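Local coordinates for O-methyltransferase (Bacillus halodurans, PDB 2GPY), which probably transfers a methyl group from S-adenosylmethionine to a hydroxyl oxygen of an acceptor that has not been identified, at residues H10-E13 and K14-P17; D20-I23 and E24-R28; E27-A30 and H31-V35; M38-L41 and G42-L46; S68-R71 and M72-L76. All coordinates share one frame; numbering follows the deposited sequence.

Contact 1. Residues H10-E13 and K14-P17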
loop_
_atom_site.group_PDB
_atom_site.type_symbol
_atom_site.label_atom_id
_atom_site.label_comp_id
_atom_site.label_asym_id
_atom_site.label_seq_id
_atom_site.Cartn_x
_atom_site.Cartn_y
_atom_site.Cartn_z
ATOM N N HIS B 10 -7.281 18.310 -8.955
ATOM C CA HIS B 10 -6.423 19.153 -9.782
ATOM C C HIS B 10 -5.005 19.225 -9.200
ATOM O O HIS B 10 -4.022 19.255 -9.945
ATOM C CB HIS B 10 -7.031 20.556 -9.905
ATOM C CG HIS B 10 -6.537 21.330 -11.088
ATOM N ND1 HIS B 10 -7.157 21.283 -12.321
ATOM C CD2 HIS B 10 -5.491 22.179 -11.225
ATOM C CE1 HIS B 10 -6.509 22.064 -13.166
ATOM N NE2 HIS B 10 -5.495 22.622 -12.527
ATOM N N TYR B 11 -4.910 19.256 -7.870
ATOM C CA TYR B 11 -3.623 19.245 -7.167
ATOM C C TYR B 11 -2.893 17.918 -7.383
ATOM O O TYR B 11 -1.684 17.900 -7.641
ATOM C CB TYR B 11 -3.809 19.513 -5.659
ATOM C CG TYR B 11 -2.546 19.278 -4.845
ATOM C CD1 TYR B 11 -2.245 18.008 -4.333
ATOM C CD2 TYR B 11 -1.641 20.317 -4.608
ATOM C CE1 TYR B 11 -1.079 17.783 -3.604
ATOM C CE2 TYR B 11 -0.472 20.101 -3.876
ATOM C CZ TYR B 11 -0.201 18.838 -3.376
ATOM O OH TYR B 11 0.951 18.626 -2.653
ATOM N N LEU B 12 -3.637 16.819 -7.258
ATOM C CA LEU B 12 -3.110 15.471 -7.490
ATOM C C LEU B 12 -2.639 15.283 -8.938
ATOM O O LEU B 12 -1.659 14.575 -9.176
ATOM C CB LEU B 12 -4.150 14.399 -7.117
ATOM C CG LEU B 12 -4.617 14.365 -5.651
ATOM C CD1 LEU B 12 -5.965 13.659 -5.496
ATOM C CD2 LEU B 12 -3.561 13.755 -4.725
ATOM N N GLU B 13 -3.333 15.927 -9.882
ATOM C CA GLU B 13 -2.972 15.921 -11.307
ATOM C C GLU B 13 -1.539 16.374 -11.563
ATOM O O GLU B 13 -0.885 15.895 -12.491
ATOM C CB GLU B 13 -3.892 16.857 -12.102
ATOM C CG GLU B 13 -5.298 16.355 -12.360
ATOM C CD GLU B 13 -6.201 17.435 -12.955
ATOM O OE1 GLU B 13 -5.674 18.493 -13.384
ATOM O OE2 GLU B 13 -7.436 17.220 -12.994
ATOM N N LYS B 14 -1.067 17.312 -10.748
ATOM C CA LYS B 14 0.229 17.949 -10.965
ATOM C C LYS B 14 1.365 17.397 -10.106
ATOM O O LYS B 14 2.492 17.878 -10.202
ATOM C CB LYS B 14 0.114 19.468 -10.755
ATOM C CG LYS B 14 -0.371 20.250 -11.970
ATOM C CD LYS B 14 0.778 20.610 -12.924
ATOM C CE LYS B 14 0.989 19.543 -14.003
ATOM N NZ LYS B 14 2.221 19.780 -14.799
ATOM N N GLN B 15 1.066 16.396 -9.279
ATOM C CA GLN B 15 2.029 15.883 -8.299
ATOM C C GLN B 15 3.141 15.028 -8.938
ATOM O O GLN B 15 3.148 13.797 -8.803
ATOM C CB GLN B 15 1.302 15.105 -7.189
ATOM C CG GLN B 15 2.117 14.962 -5.900
ATOM C CD GLN B 15 1.433 14.119 -4.821
ATOM O OE1 GLN B 15 1.833 14.158 -3.660
ATOM N NE2 GLN B 15 0.418 13.347 -5.205
ATOM N N ILE B 16 4.082 15.690 -9.617
ATOM C CA ILE B 16 5.129 15.005 -10.397
ATOM C C ILE B 16 6.473 15.746 -10.327
ATOM O O ILE B 16 6.563 16.891 -10.766
ATOM C CB ILE B 16 4.716 14.837 -11.895
ATOM C CG1 ILE B 16 4.365 16.191 -12.543
ATOM C CG2 ILE B 16 3.540 13.878 -12.032
ATOM C CD1 ILE B 16 4.067 16.128 -14.059
ATOM N N PRO B 17 7.516 15.107 -9.763
ATOM C CA PRO B 17 8.881 15.650 -9.837
ATOM C C PRO B 17 9.633 15.245 -11.111
ATOM O O PRO B 17 9.380 14.172 -11.656
ATOM C CB PRO B 17 9.581 15.024 -8.628
ATOM C CG PRO B 17 8.710 13.889 -8.185
ATOM C CD PRO B 17 7.466 13.846 -9.008
#
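Leu12 and Gln15 meet where the N-terminal helix gives way to an irregular segment, and the polar atoms there illustrate how a chain reassigns its bonds as it leaves a helix. Two amides reach back only three residues: Lys14 N donates to Tyr11 O at 3.2 Å, and Gln15 N to Leu12 O at 3.3 Å. Both donors stand well above the plane of the carbonyl they use. The bond to Leu12 is the straighter, at 165°.

Beyond the backbone, the Gln15 chain is extended, with CG anti to the backbone N (chi1 -160°). It therefore runs alongside Leu12, pointing the same way, and brings NE2 to 4.0 Å from Leu12 CD2. The amide end looks outward to the dimer partner: OE1 accepts from the backbone N of Ile201 of the second subunit, while the backbone O of Gln15 accepts from NH1 of Arg200 of the second subunit. Glu13 OE2 is held in a salt bridge by Lys9, one turn earlier, and Glu13 OE1 lies 3.3 Å above the plane of the His10 ring, toward its rim. A weak bond from Ile16 N to Lys14 O, at 2.8 Å, makes Gln15 the centre of an inverse gamma turn.

Contact 2. Residues D20-I23 and E24-R28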
loop_
_atom_site.group_PDB
_atom_site.type_symbol
_atom_site.label_atom_id
_atom_site.label_comp_id
_atom_site.label_asym_id
_atom_site.label_seq_id
_atom_site.Cartn_x
_atom_site.Cartn_y
_atom_site.Cartn_z
ATOM N N ASP B 20 15.448 12.010 -14.082
ATOM C CA ASP B 20 16.733 12.134 -14.783
ATOM C C ASP B 20 16.453 12.350 -16.275
ATOM O O ASP B 20 15.530 11.739 -16.830
ATOM C CB ASP B 20 17.571 10.867 -14.527
ATOM C CG ASP B 20 18.731 10.674 -15.525
ATOM O OD1 ASP B 20 19.298 11.654 -16.064
ATOM O OD2 ASP B 20 19.089 9.502 -15.761
ATOM N N GLN B 21 17.222 13.222 -16.929
ATOM C CA GLN B 21 16.971 13.508 -18.350
ATOM C C GLN B 21 16.859 12.212 -19.189
ATOM O O GLN B 21 16.077 12.136 -20.166
ATOM C CB GLN B 21 18.015 14.500 -18.921
ATOM C CG GLN B 21 19.274 13.876 -19.548
ATOM C CD GLN B 21 20.337 14.899 -20.028
ATOM O OE1 GLN B 21 20.060 15.742 -20.882
ATOM N NE2 GLN B 21 21.568 14.788 -19.503
ATOM N N TYR B 22 17.631 11.195 -18.815
ATOM C CA TYR B 22 17.656 9.936 -19.600
ATOM C C TYR B 22 16.315 9.217 -19.529
ATOM O O TYR B 22 15.870 8.641 -20.526
ATOM C CB TYR B 22 18.756 8.993 -19.123
ATOM C CG TYR B 22 19.032 7.819 -20.059
ATOM C CD1 TYR B 22 19.956 7.937 -21.105
ATOM C CD2 TYR B 22 18.394 6.587 -19.880
ATOM C CE1 TYR B 22 20.230 6.861 -21.968
ATOM C CE2 TYR B 22 18.672 5.500 -20.714
ATOM C CZ TYR B 22 19.580 5.656 -21.768
ATOM O OH TYR B 22 19.879 4.622 -22.612
ATOM N N ILE B 23 15.721 9.226 -18.332
ATOM C CA ILE B 23 14.374 8.686 -18.042
ATOM C C ILE B 23 13.308 9.478 -18.803
ATOM O O ILE B 23 12.438 8.888 -19.433
ATOM C CB ILE B 23 14.108 8.735 -16.534
ATOM C CG1 ILE B 23 15.279 8.086 -15.776
ATOM C CG2 ILE B 23 12.748 8.070 -16.140
ATOM C CD1 ILE B 23 15.214 6.614 -15.717
ATOM N N GLU B 24 13.406 10.813 -18.773
ATOM C CA GLU B 24 12.496 11.659 -19.538
ATOM C C GLU B 24 12.568 11.367 -21.036
ATOM O O GLU B 24 11.546 11.400 -21.721
ATOM C CB GLU B 24 12.739 13.148 -19.247
ATOM C CG GLU B 24 12.516 13.452 -17.771
ATOM C CD GLU B 24 12.174 14.891 -17.474
ATOM O OE1 GLU B 24 12.705 15.792 -18.133
ATOM O OE2 GLU B 24 11.374 15.111 -16.543
ATOM N N GLN B 25 13.775 11.079 -21.529
ATOM C CA GLN B 25 13.995 10.716 -22.912
ATOM C C GLN B 25 13.374 9.355 -23.232
ATOM O O GLN B 25 12.871 9.146 -24.344
ATOM C CB GLN B 25 15.496 10.714 -23.229
ATOM C CG GLN B 25 15.874 10.430 -24.701
ATOM C CD GLN B 25 15.500 11.557 -25.679
ATOM O OE1 GLN B 25 15.344 12.721 -25.297
ATOM N NE2 GLN B 25 15.373 11.206 -26.958
HETATM N N MSE B 26 13.427 8.432 -22.277
HETATM C CA MSE B 26 12.754 7.118 -22.430
HETATM C C MSE B 26 11.233 7.265 -22.526
HETATM O O MSE B 26 10.577 6.565 -23.310
HETATM C CB MSE B 26 13.120 6.170 -21.282
HETATM C CG MSE B 26 14.524 5.575 -21.393
HETATM SE SE MSE B 26 14.932 4.493 -19.813
HETATM C CE MSE B 26 13.759 3.081 -20.138
ATOM N N GLU B 27 10.678 8.178 -21.735
ATOM C CA GLU B 27 9.238 8.448 -21.768
ATOM C C GLU B 27 8.786 8.994 -23.109
ATOM O O GLU B 27 7.798 8.512 -23.664
ATOM C CB GLU B 27 8.830 9.418 -20.669
ATOM C CG GLU B 27 9.090 8.861 -19.279
ATOM C CD GLU B 27 9.069 9.936 -18.235
ATOM O OE1 GLU B 27 9.050 11.130 -18.616
ATOM O OE2 GLU B 27 9.086 9.599 -17.048
ATOM N N ARG B 28 9.487 10.011 -23.612
ATOM C CA ARG B 28 9.170 10.586 -24.920
ATOM C C ARG B 28 9.358 9.556 -26.026
ATOM O O ARG B 28 8.570 9.504 -26.972
ATOM C CB ARG B 28 10.007 11.838 -25.207
ATOM C CG ARG B 28 9.543 13.084 -24.437
ATOM C CD ARG B 28 10.234 14.354 -24.988
ATOM N NE ARG B 28 11.697 14.223 -24.955
ATOM C CZ ARG B 28 12.455 14.430 -23.874
ATOM N NH1 ARG B 28 11.907 14.796 -22.716
ATOM N NH2 ARG B 28 13.771 14.268 -23.949
#
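Four backbone bonds spanning four residues each, from Glu24 N to Asp20 O (3.0 Å) through to Glu27 N to Ile23 O (3.0 Å), wind this segment into the opening turns of the alpha-helix 21-32. Asp20 is its N-cap: OD1 accepts a weak but straight bond from Tyr22 N.

The side chains then divide between the faces of the helix. Tyr22 and Met26, one turn apart, form a Met-aromatic contact. The selenium of this selenomethionine lies 5.0 Å from the ring centroid, 68° off the ring normal, so the approach is oblique. CG of Tyr22 is anti to the backbone N (chi1 -168°), which swings the ring along the helix toward Met26. A second ring, that of His97 on helix 88-100, meets the tyrosine with the planes steeply inclined.

Ile23 is buried against helix 67-75, and its CG2 also comes 4.1 Å from Glu27 OE2. That carboxylate is held at both oxygens, OE2 by the Tyr67 hydroxyl and OE1 by Arg19, which would restrain its rotation beside the isoleucine. On the outer face Gln25 bends beyond CG to present its amide oxygen to the next turn. There Arg28 NH2 donates to Gln25 OE1 at 2.6 Å, the acceptor lying 22° out of the guanidinium plane.

Contact 3. Residues E27-A30 and H31-V35. With ZN (zinc ion), chain I.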
loop_
_atom_site.group_PDB
_atom_site.type_symbol
_atom_site.label_atom_id
_atom_site.label_comp_id
_atom_site.label_asym_id
_atom_site.label_seq_id
_atom_site.Cartn_x
_atom_site.Cartn_y
_atom_site.Cartn_z
ATOM N N GLU B 27 10.678 8.178 -21.735
ATOM C CA GLU B 27 9.238 8.448 -21.768
ATOM C C GLU B 27 8.786 8.994 -23.109
ATOM O O GLU B 27 7.798 8.512 -23.664
ATOM C CB GLU B 27 8.830 9.418 -20.669
ATOM C CG GLU B 27 9.090 8.861 -19.279
ATOM C CD GLU B 27 9.069 9.936 -18.235
ATOM O OE1 GLU B 27 9.050 11.130 -18.616
ATOM O OE2 GLU B 27 9.086 9.599 -17.048
ATOM N N ARG B 28 9.487 10.011 -23.612
ATOM C CA ARG B 28 9.170 10.586 -24.920
ATOM C C ARG B 28 9.358 9.556 -26.026
ATOM O O ARG B 28 8.570 9.504 -26.972
ATOM C CB ARG B 28 10.007 11.838 -25.207
ATOM C CG ARG B 28 9.543 13.084 -24.437
ATOM C CD ARG B 28 10.234 14.354 -24.988
ATOM N NE ARG B 28 11.697 14.223 -24.955
ATOM C CZ ARG B 28 12.455 14.430 -23.874
ATOM N NH1 ARG B 28 11.907 14.796 -22.716
ATOM N NH2 ARG B 28 13.771 14.268 -23.949
ATOM N N GLU B 29 10.380 8.719 -25.889
ATOM C CA GLU B 29 10.642 7.640 -26.837
ATOM C C GLU B 29 9.537 6.577 -26.897
ATOM O O GLU B 29 9.155 6.120 -27.982
ATOM C CB GLU B 29 11.940 6.939 -26.482
ATOM C CG GLU B 29 12.375 5.964 -27.547
ATOM C CD GLU B 29 13.286 4.870 -27.033
ATOM O OE1 GLU B 29 14.288 5.147 -26.330
ATOM O OE2 GLU B 29 12.998 3.711 -27.363
ATOM N N ALA B 30 9.063 6.159 -25.734
ATOM C CA ALA B 30 7.965 5.213 -25.637
ATOM C C ALA B 30 6.756 5.791 -26.352
ATOM O O ALA B 30 6.086 5.070 -27.109
ATOM C CB ALA B 30 7.637 4.929 -24.175
ATOM N N HIS B 31 6.472 7.075 -26.102
ATOM C CA HIS B 31 5.335 7.763 -26.743
ATOM C C HIS B 31 5.491 7.857 -28.255
ATOM O O HIS B 31 4.602 7.435 -28.993
ATOM C CB HIS B 31 5.051 9.149 -26.124
ATOM C CG HIS B 31 4.063 9.969 -26.907
ATOM N ND1 HIS B 31 4.448 11.025 -27.705
ATOM C CD2 HIS B 31 2.716 9.876 -27.035
ATOM C CE1 HIS B 31 3.384 11.547 -28.293
ATOM N NE2 HIS B 31 2.321 10.865 -27.907
ATOM N N GLU B 32 6.621 8.392 -28.719
ATOM C CA GLU B 32 6.870 8.550 -30.150
ATOM C C GLU B 32 6.884 7.214 -30.899
ATOM O O GLU B 32 6.490 7.153 -32.077
ATOM C CB GLU B 32 8.163 9.339 -30.415
ATOM C CG GLU B 32 9.434 8.578 -30.063
ATOM C CD GLU B 32 10.627 8.894 -30.955
ATOM O OE1 GLU B 32 10.551 9.844 -31.757
ATOM O OE2 GLU B 32 11.653 8.176 -30.852
ATOM N N GLN B 33 7.326 6.161 -30.218
ATOM C CA GLN B 33 7.438 4.827 -30.814
ATOM C C GLN B 33 6.299 3.870 -30.411
ATOM O O GLN B 33 6.317 2.687 -30.781
ATOM C CB GLN B 33 8.811 4.208 -30.503
ATOM C CG GLN B 33 10.027 5.104 -30.827
ATOM C CD GLN B 33 10.395 5.179 -32.316
ATOM O OE1 GLN B 33 10.602 6.275 -32.870
ATOM N NE2 GLN B 33 10.509 4.018 -32.960
ATOM N N GLN B 34 5.321 4.385 -29.655
ATOM C CA GLN B 34 4.151 3.621 -29.188
ATOM C C GLN B 34 4.494 2.271 -28.517
ATOM O O GLN B 34 3.964 1.209 -28.850
ATOM C CB GLN B 34 3.073 3.510 -30.288
ATOM C CG GLN B 34 2.410 4.873 -30.602
ATOM C CD GLN B 34 1.632 5.425 -29.396
ATOM O OE1 GLN B 34 2.090 6.330 -28.689
ATOM N NE2 GLN B 34 0.462 4.854 -29.146
ATOM N N VAL B 35 5.406 2.349 -27.554
ATOM C CA VAL B 35 5.780 1.217 -26.743
ATOM C C VAL B 35 5.010 1.353 -25.424
ATOM O O VAL B 35 5.029 2.431 -24.830
ATOM C CB VAL B 35 7.302 1.227 -26.465
ATOM C CG1 VAL B 35 7.668 0.197 -25.435
ATOM C CG2 VAL B 35 8.084 0.991 -27.761
HETATM ZN ZN ZN I . 0.208 10.973 -28.439
#
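His31 packs its CB on the preceding turn of the helix while the tip of its ring binds a zinc ion. The CB rests on two carbonyl oxygens, 3.6 Å from Arg28 O and 3.7 Å from Glu27 O. With CG anti to the backbone N (chi1 170°), the imidazole leads out and away from the helix, with Arg28 O at its edge, near the ring plane. At the far end NE2 binds the zinc at 2.2 Å, and the flanking carbons CD2 and CE1 stand 3.1 and 3.2 Å from the metal. These almost equal distances show that the zinc sits symmetrically beyond NE2.

The chain then stops the helix with a Schellman motif. Gln34 takes a positive phi (50°), Val35 N donates to Ala30 O at 2.8 Å, and Gln34 N donates to His31 O at 3.2 Å. The turn brings Val35 beside Ala30, closing the last turn with an apolar contact between their CB atoms.

Glu29, on a different side of the helix from His31, carries a second zinc ion through OE1, together with Glu93 and His97; this metal ties helix 21-32 to helix 88-100. Ala30 packs on Ile37, and Val35 on Ile65, which lies in the loop that joins strand 57-61 to helix 67-75.

Contact 4. Residues M38-L41 and G42-L46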
loop_
_atom_site.group_PDB
_atom_site.type_symbol
_atom_site.label_atom_id
_atom_site.label_comp_id
_atom_site.label_asym_id
_atom_site.label_seq_id
_atom_site.Cartn_x
_atom_site.Cartn_y
_atom_site.Cartn_z
HETATM N N MSE B 38 3.920 2.592 -18.388
HETATM C CA MSE B 38 3.006 3.041 -17.347
HETATM C C MSE B 38 2.911 4.545 -17.352
HETATM O O MSE B 38 3.921 5.251 -17.470
HETATM C CB MSE B 38 3.461 2.563 -15.953
HETATM C CG MSE B 38 2.343 2.562 -14.968
HETATM SE SE MSE B 38 2.971 1.737 -13.323
HETATM C CE MSE B 38 1.272 1.779 -12.482
ATOM N N ASP B 39 1.684 5.040 -17.230
ATOM C CA ASP B 39 1.437 6.464 -17.196
ATOM C C ASP B 39 2.137 7.066 -15.997
ATOM O O ASP B 39 2.351 6.395 -14.981
ATOM C CB ASP B 39 -0.060 6.760 -17.138
ATOM C CG ASP B 39 -0.676 6.416 -15.802
ATOM O OD1 ASP B 39 -0.927 5.214 -15.534
ATOM O OD2 ASP B 39 -0.924 7.365 -15.017
ATOM N N LEU B 40 2.500 8.336 -16.121
ATOM C CA LEU B 40 3.369 8.956 -15.135
ATOM C C LEU B 40 2.781 9.028 -13.716
ATOM O O LEU B 40 3.485 8.754 -12.737
ATOM C CB LEU B 40 3.738 10.356 -15.621
ATOM C CG LEU B 40 4.948 11.066 -15.030
ATOM C CD1 LEU B 40 5.280 12.293 -15.891
ATOM C CD2 LEU B 40 4.695 11.488 -13.629
ATOM N N LEU B 41 1.527 9.463 -13.594
ATOM C CA LEU B 41 0.891 9.504 -12.272
ATOM C C LEU B 41 0.722 8.164 -11.604
ATOM O O LEU B 41 0.964 8.063 -10.411
ATOM C CB LEU B 41 -0.413 10.299 -12.266
ATOM C CG LEU B 41 -0.197 11.473 -11.285
ATOM C CD1 LEU B 41 0.125 12.750 -11.981
ATOM C CD2 LEU B 41 -1.402 11.662 -10.406
ATOM N N GLY B 42 0.331 7.137 -12.356
ATOM C CA GLY B 42 0.296 5.763 -11.828
ATOM C C GLY B 42 1.674 5.288 -11.381
ATOM O O GLY B 42 1.815 4.586 -10.366
HETATM N N MSE B 43 2.691 5.637 -12.167
HETATM C CA MSE B 43 4.049 5.180 -11.880
HETATM C C MSE B 43 4.520 5.802 -10.569
HETATM O O MSE B 43 5.110 5.125 -9.731
HETATM C CB MSE B 43 5.014 5.531 -13.043
HETATM C CG MSE B 43 6.473 5.291 -12.636
HETATM SE SE MSE B 43 6.778 3.366 -12.427
HETATM C CE MSE B 43 6.899 3.132 -13.779
ATOM N N GLU B 44 4.297 7.105 -10.400
ATOM C CA GLU B 44 4.765 7.773 -9.186
ATOM C C GLU B 44 4.081 7.176 -7.952
ATOM O O GLU B 44 4.712 6.961 -6.906
ATOM C CB GLU B 44 4.530 9.281 -9.262
ATOM C CG GLU B 44 5.396 9.963 -10.339
ATOM C CD GLU B 44 6.908 9.941 -10.019
ATOM O OE1 GLU B 44 7.285 9.873 -8.830
ATOM O OE2 GLU B 44 7.716 10.003 -10.968
ATOM N N SER B 45 2.782 6.935 -8.079
ATOM C CA SER B 45 2.032 6.295 -6.988
ATOM C C SER B 45 2.506 4.898 -6.708
ATOM O O SER B 45 2.692 4.533 -5.532
ATOM C CB SER B 45 0.530 6.308 -7.279
ATOM O OG SER B 45 0.065 7.617 -7.074
ATOM N N LEU B 46 2.728 4.114 -7.759
ATOM C CA LEU B 46 3.233 2.761 -7.584
ATOM C C LEU B 46 4.575 2.750 -6.876
ATOM O O LEU B 46 4.804 1.930 -5.989
ATOM C CB LEU B 46 3.355 2.004 -8.915
ATOM C CG LEU B 46 3.622 0.505 -8.741
ATOM C CD1 LEU B 46 2.374 -0.144 -8.103
ATOM C CD2 LEU B 46 4.001 -0.187 -10.020
#
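Contrasting torsions bring Asp39 to Gly42 and Met38 to Leu46 at the start of helix 40-53. Asp39 turns CG between the backbone N and the carbonyl carbon (chi1 71°), which folds the carboxylate over the helix end. Met38, a selenomethionine, instead has CG anti to its backbone N (chi1 -159°) and an extended chain, so it lies along the first turns.

At the helix end OD2 of Asp39 accepts from Gly42 N at 3.0 Å, the amide coming from above the carboxylate plane. This is the N-cap bond. The carbonyl of the same residue takes Met43 N at 2.9 Å. Met38 SE lies 4.0 Å from Leu46 CD2, the two side chains crossing at about a right angle, and 3.9 Å from Met43 CA, while Met38 CE ends 3.6 Å from Gly42 O. Met38 and Leu46 face the sheet, where both touch Ile208; Met43 packs against helix 67-75.

On another side, Leu40 and Glu44 run alongside each other, CD2 of Leu40 3.7 Å from CG of Glu44. OE2 of the buried Glu44 is bridged to Arg71 NH2. The chemistry implies a helix start held twice by one residue, Asp39 OD2 on Gly42 N and Asp39 O on Met43 N, and a buried carboxylate paired with an arginine of the next helix.

Contact 5. Residues S68-R71 and M72-L76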
loop_
_atom_site.group_PDB
_atom_site.type_symbol
_atom_site.label_atom_id
_atom_site.label_comp_id
_atom_site.label_asym_id
_atom_site.label_seq_id
_atom_site.Cartn_x
_atom_site.Cartn_y
_atom_site.Cartn_z
ATOM N N SER B 68 9.758 0.571 -16.361
ATOM C CA SER B 68 9.286 0.228 -15.002
ATOM C C SER B 68 10.369 -0.461 -14.165
ATOM O O SER B 68 10.514 -0.150 -12.985
ATOM C CB SER B 68 7.980 -0.578 -15.019
ATOM O OG SER B 68 6.906 0.236 -15.465
ATOM N N ALA B 69 11.145 -1.360 -14.778
ATOM C CA ALA B 69 12.221 -2.062 -14.075
ATOM C C ALA B 69 13.216 -1.025 -13.560
ATOM O O ALA B 69 13.637 -1.063 -12.405
ATOM C CB ALA B 69 12.948 -3.058 -14.989
ATOM N N ILE B 70 13.617 -0.112 -14.445
ATOM C CA ILE B 70 14.552 0.958 -14.095
ATOM C C ILE B 70 14.049 1.857 -12.978
ATOM O O ILE B 70 14.774 2.092 -12.007
ATOM C CB ILE B 70 14.985 1.776 -15.341
ATOM C CG1 ILE B 70 15.954 0.915 -16.174
ATOM C CG2 ILE B 70 15.640 3.092 -14.938
ATOM C CD1 ILE B 70 16.190 1.429 -17.608
ATOM N N ARG B 71 12.824 2.366 -13.113
ATOM C CA ARG B 71 12.300 3.276 -12.115
ATOM C C ARG B 71 12.088 2.608 -10.759
ATOM O O ARG B 71 12.334 3.230 -9.707
ATOM C CB ARG B 71 11.031 3.921 -12.646
ATOM C CG ARG B 71 11.441 4.885 -13.754
ATOM C CD ARG B 71 10.623 6.102 -13.811
ATOM N NE ARG B 71 10.684 6.887 -12.581
ATOM C CZ ARG B 71 9.753 7.762 -12.249
ATOM N NH1 ARG B 71 8.742 7.953 -13.071
ATOM N NH2 ARG B 71 9.825 8.449 -11.095
HETATM N N MSE B 72 11.683 1.333 -10.766
HETATM C CA MSE B 72 11.623 0.580 -9.498
HETATM C C MSE B 72 12.999 0.366 -8.860
HETATM O O MSE B 72 13.154 0.543 -7.619
HETATM C CB MSE B 72 10.933 -0.793 -9.679
HETATM C CG MSE B 72 9.467 -0.634 -10.040
HETATM SE SE MSE B 72 8.507 -2.380 -10.102
HETATM C CE MSE B 72 9.398 -3.204 -11.668
ATOM N N ALA B 73 13.992 -0.008 -9.680
ATOM C CA ALA B 73 15.348 -0.186 -9.158
ATOM C C ALA B 73 15.874 1.126 -8.565
ATOM O O ALA B 73 16.520 1.120 -7.522
ATOM C CB ALA B 73 16.314 -0.707 -10.254
ATOM N N GLN B 74 15.606 2.245 -9.237
ATOM C CA GLN B 74 16.059 3.542 -8.729
ATOM C C GLN B 74 15.348 3.912 -7.428
ATOM O O GLN B 74 15.970 4.507 -6.533
ATOM C CB GLN B 74 15.844 4.635 -9.766
ATOM C CG GLN B 74 16.786 4.543 -10.944
ATOM C CD GLN B 74 16.556 5.685 -11.916
ATOM O OE1 GLN B 74 17.505 6.297 -12.390
ATOM N NE2 GLN B 74 15.292 5.984 -12.206
ATOM N N ALA B 75 14.067 3.565 -7.309
ATOM C CA ALA B 75 13.297 3.935 -6.108
ATOM C C ALA B 75 13.649 3.067 -4.912
ATOM O O ALA B 75 13.454 3.476 -3.763
ATOM C CB ALA B 75 11.794 3.848 -6.381
ATOM N N LEU B 76 14.113 1.844 -5.198
ATOM C CA LEU B 76 14.416 0.819 -4.203
ATOM C C LEU B 76 15.871 0.348 -4.375
ATOM O O LEU B 76 16.122 -0.752 -4.882
ATOM C CB LEU B 76 13.459 -0.366 -4.388
ATOM C CG LEU B 76 11.952 -0.072 -4.204
ATOM C CD1 LEU B 76 11.071 -1.149 -4.872
ATOM C CD2 LEU B 76 11.615 0.082 -2.707
#
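Ser68 and Met72 make a contact between successive turns of one helix, 67-75, which packs beside the central sheet. Met72 N donates to Ser68 O at 2.9 Å, and the side chain of this selenomethionine then curls back over the same oxygen. CG lies 3.2 Å from Ser68 O. The bend at chi3 (-67°) returns CE to 3.5 Å from Ser68 O, so the carbonyl is bordered by the side chain as well as bonded to the amide. The folded chain is buried, touching Glu60 of strand 57-61 and Leu50 of helix 40-53.

The helix is the crossover of a beta-alpha-beta unit, linking the parallel strands 57-61 and 80-85 as in the Rossmann-like core of these methyltransferases. Its opposite flank carries Ile70 and Gln74, which lie side by side and point the same way. The branch that touches is CG2 of Ile70, 4.0 Å from Gln74 NE2, while Gln74 CG lies 3.3 Å from Ile70 O. Both residues meet Ile23 of helix 21-32. Near the end of the helix Ala75 N donates to Arg71 O at 3.0 Å, and Ala75 CB also leans against Arg71 O, at 3.4 Å.

Contacts 2 and 3 overlap on helix 21-32, sharing Glu27 and Arg28, with their centres about 10 Å apart. Contacts 2 and 4 both touch contact 5: Ile23 CD1 of contact 2 lies 3.6 Å from Ile70 CG2, and contact 4 is joined by the bridge from Glu44 OE2 to Arg71 NH2 (2.6 Å). Contact 1 reaches contact 5 only by way of contact 4, Ile16 CG2 lying 3.6 Å from Leu41 CD1, and contacts 1 and 4 both touch the second subunit. Zinc ions are bound by His31 and Glu29 of contact 3, and a magnesium ion, held by Asn160 and Asp206, lies about 4 Å from the side chain of Asp39 in contact 4.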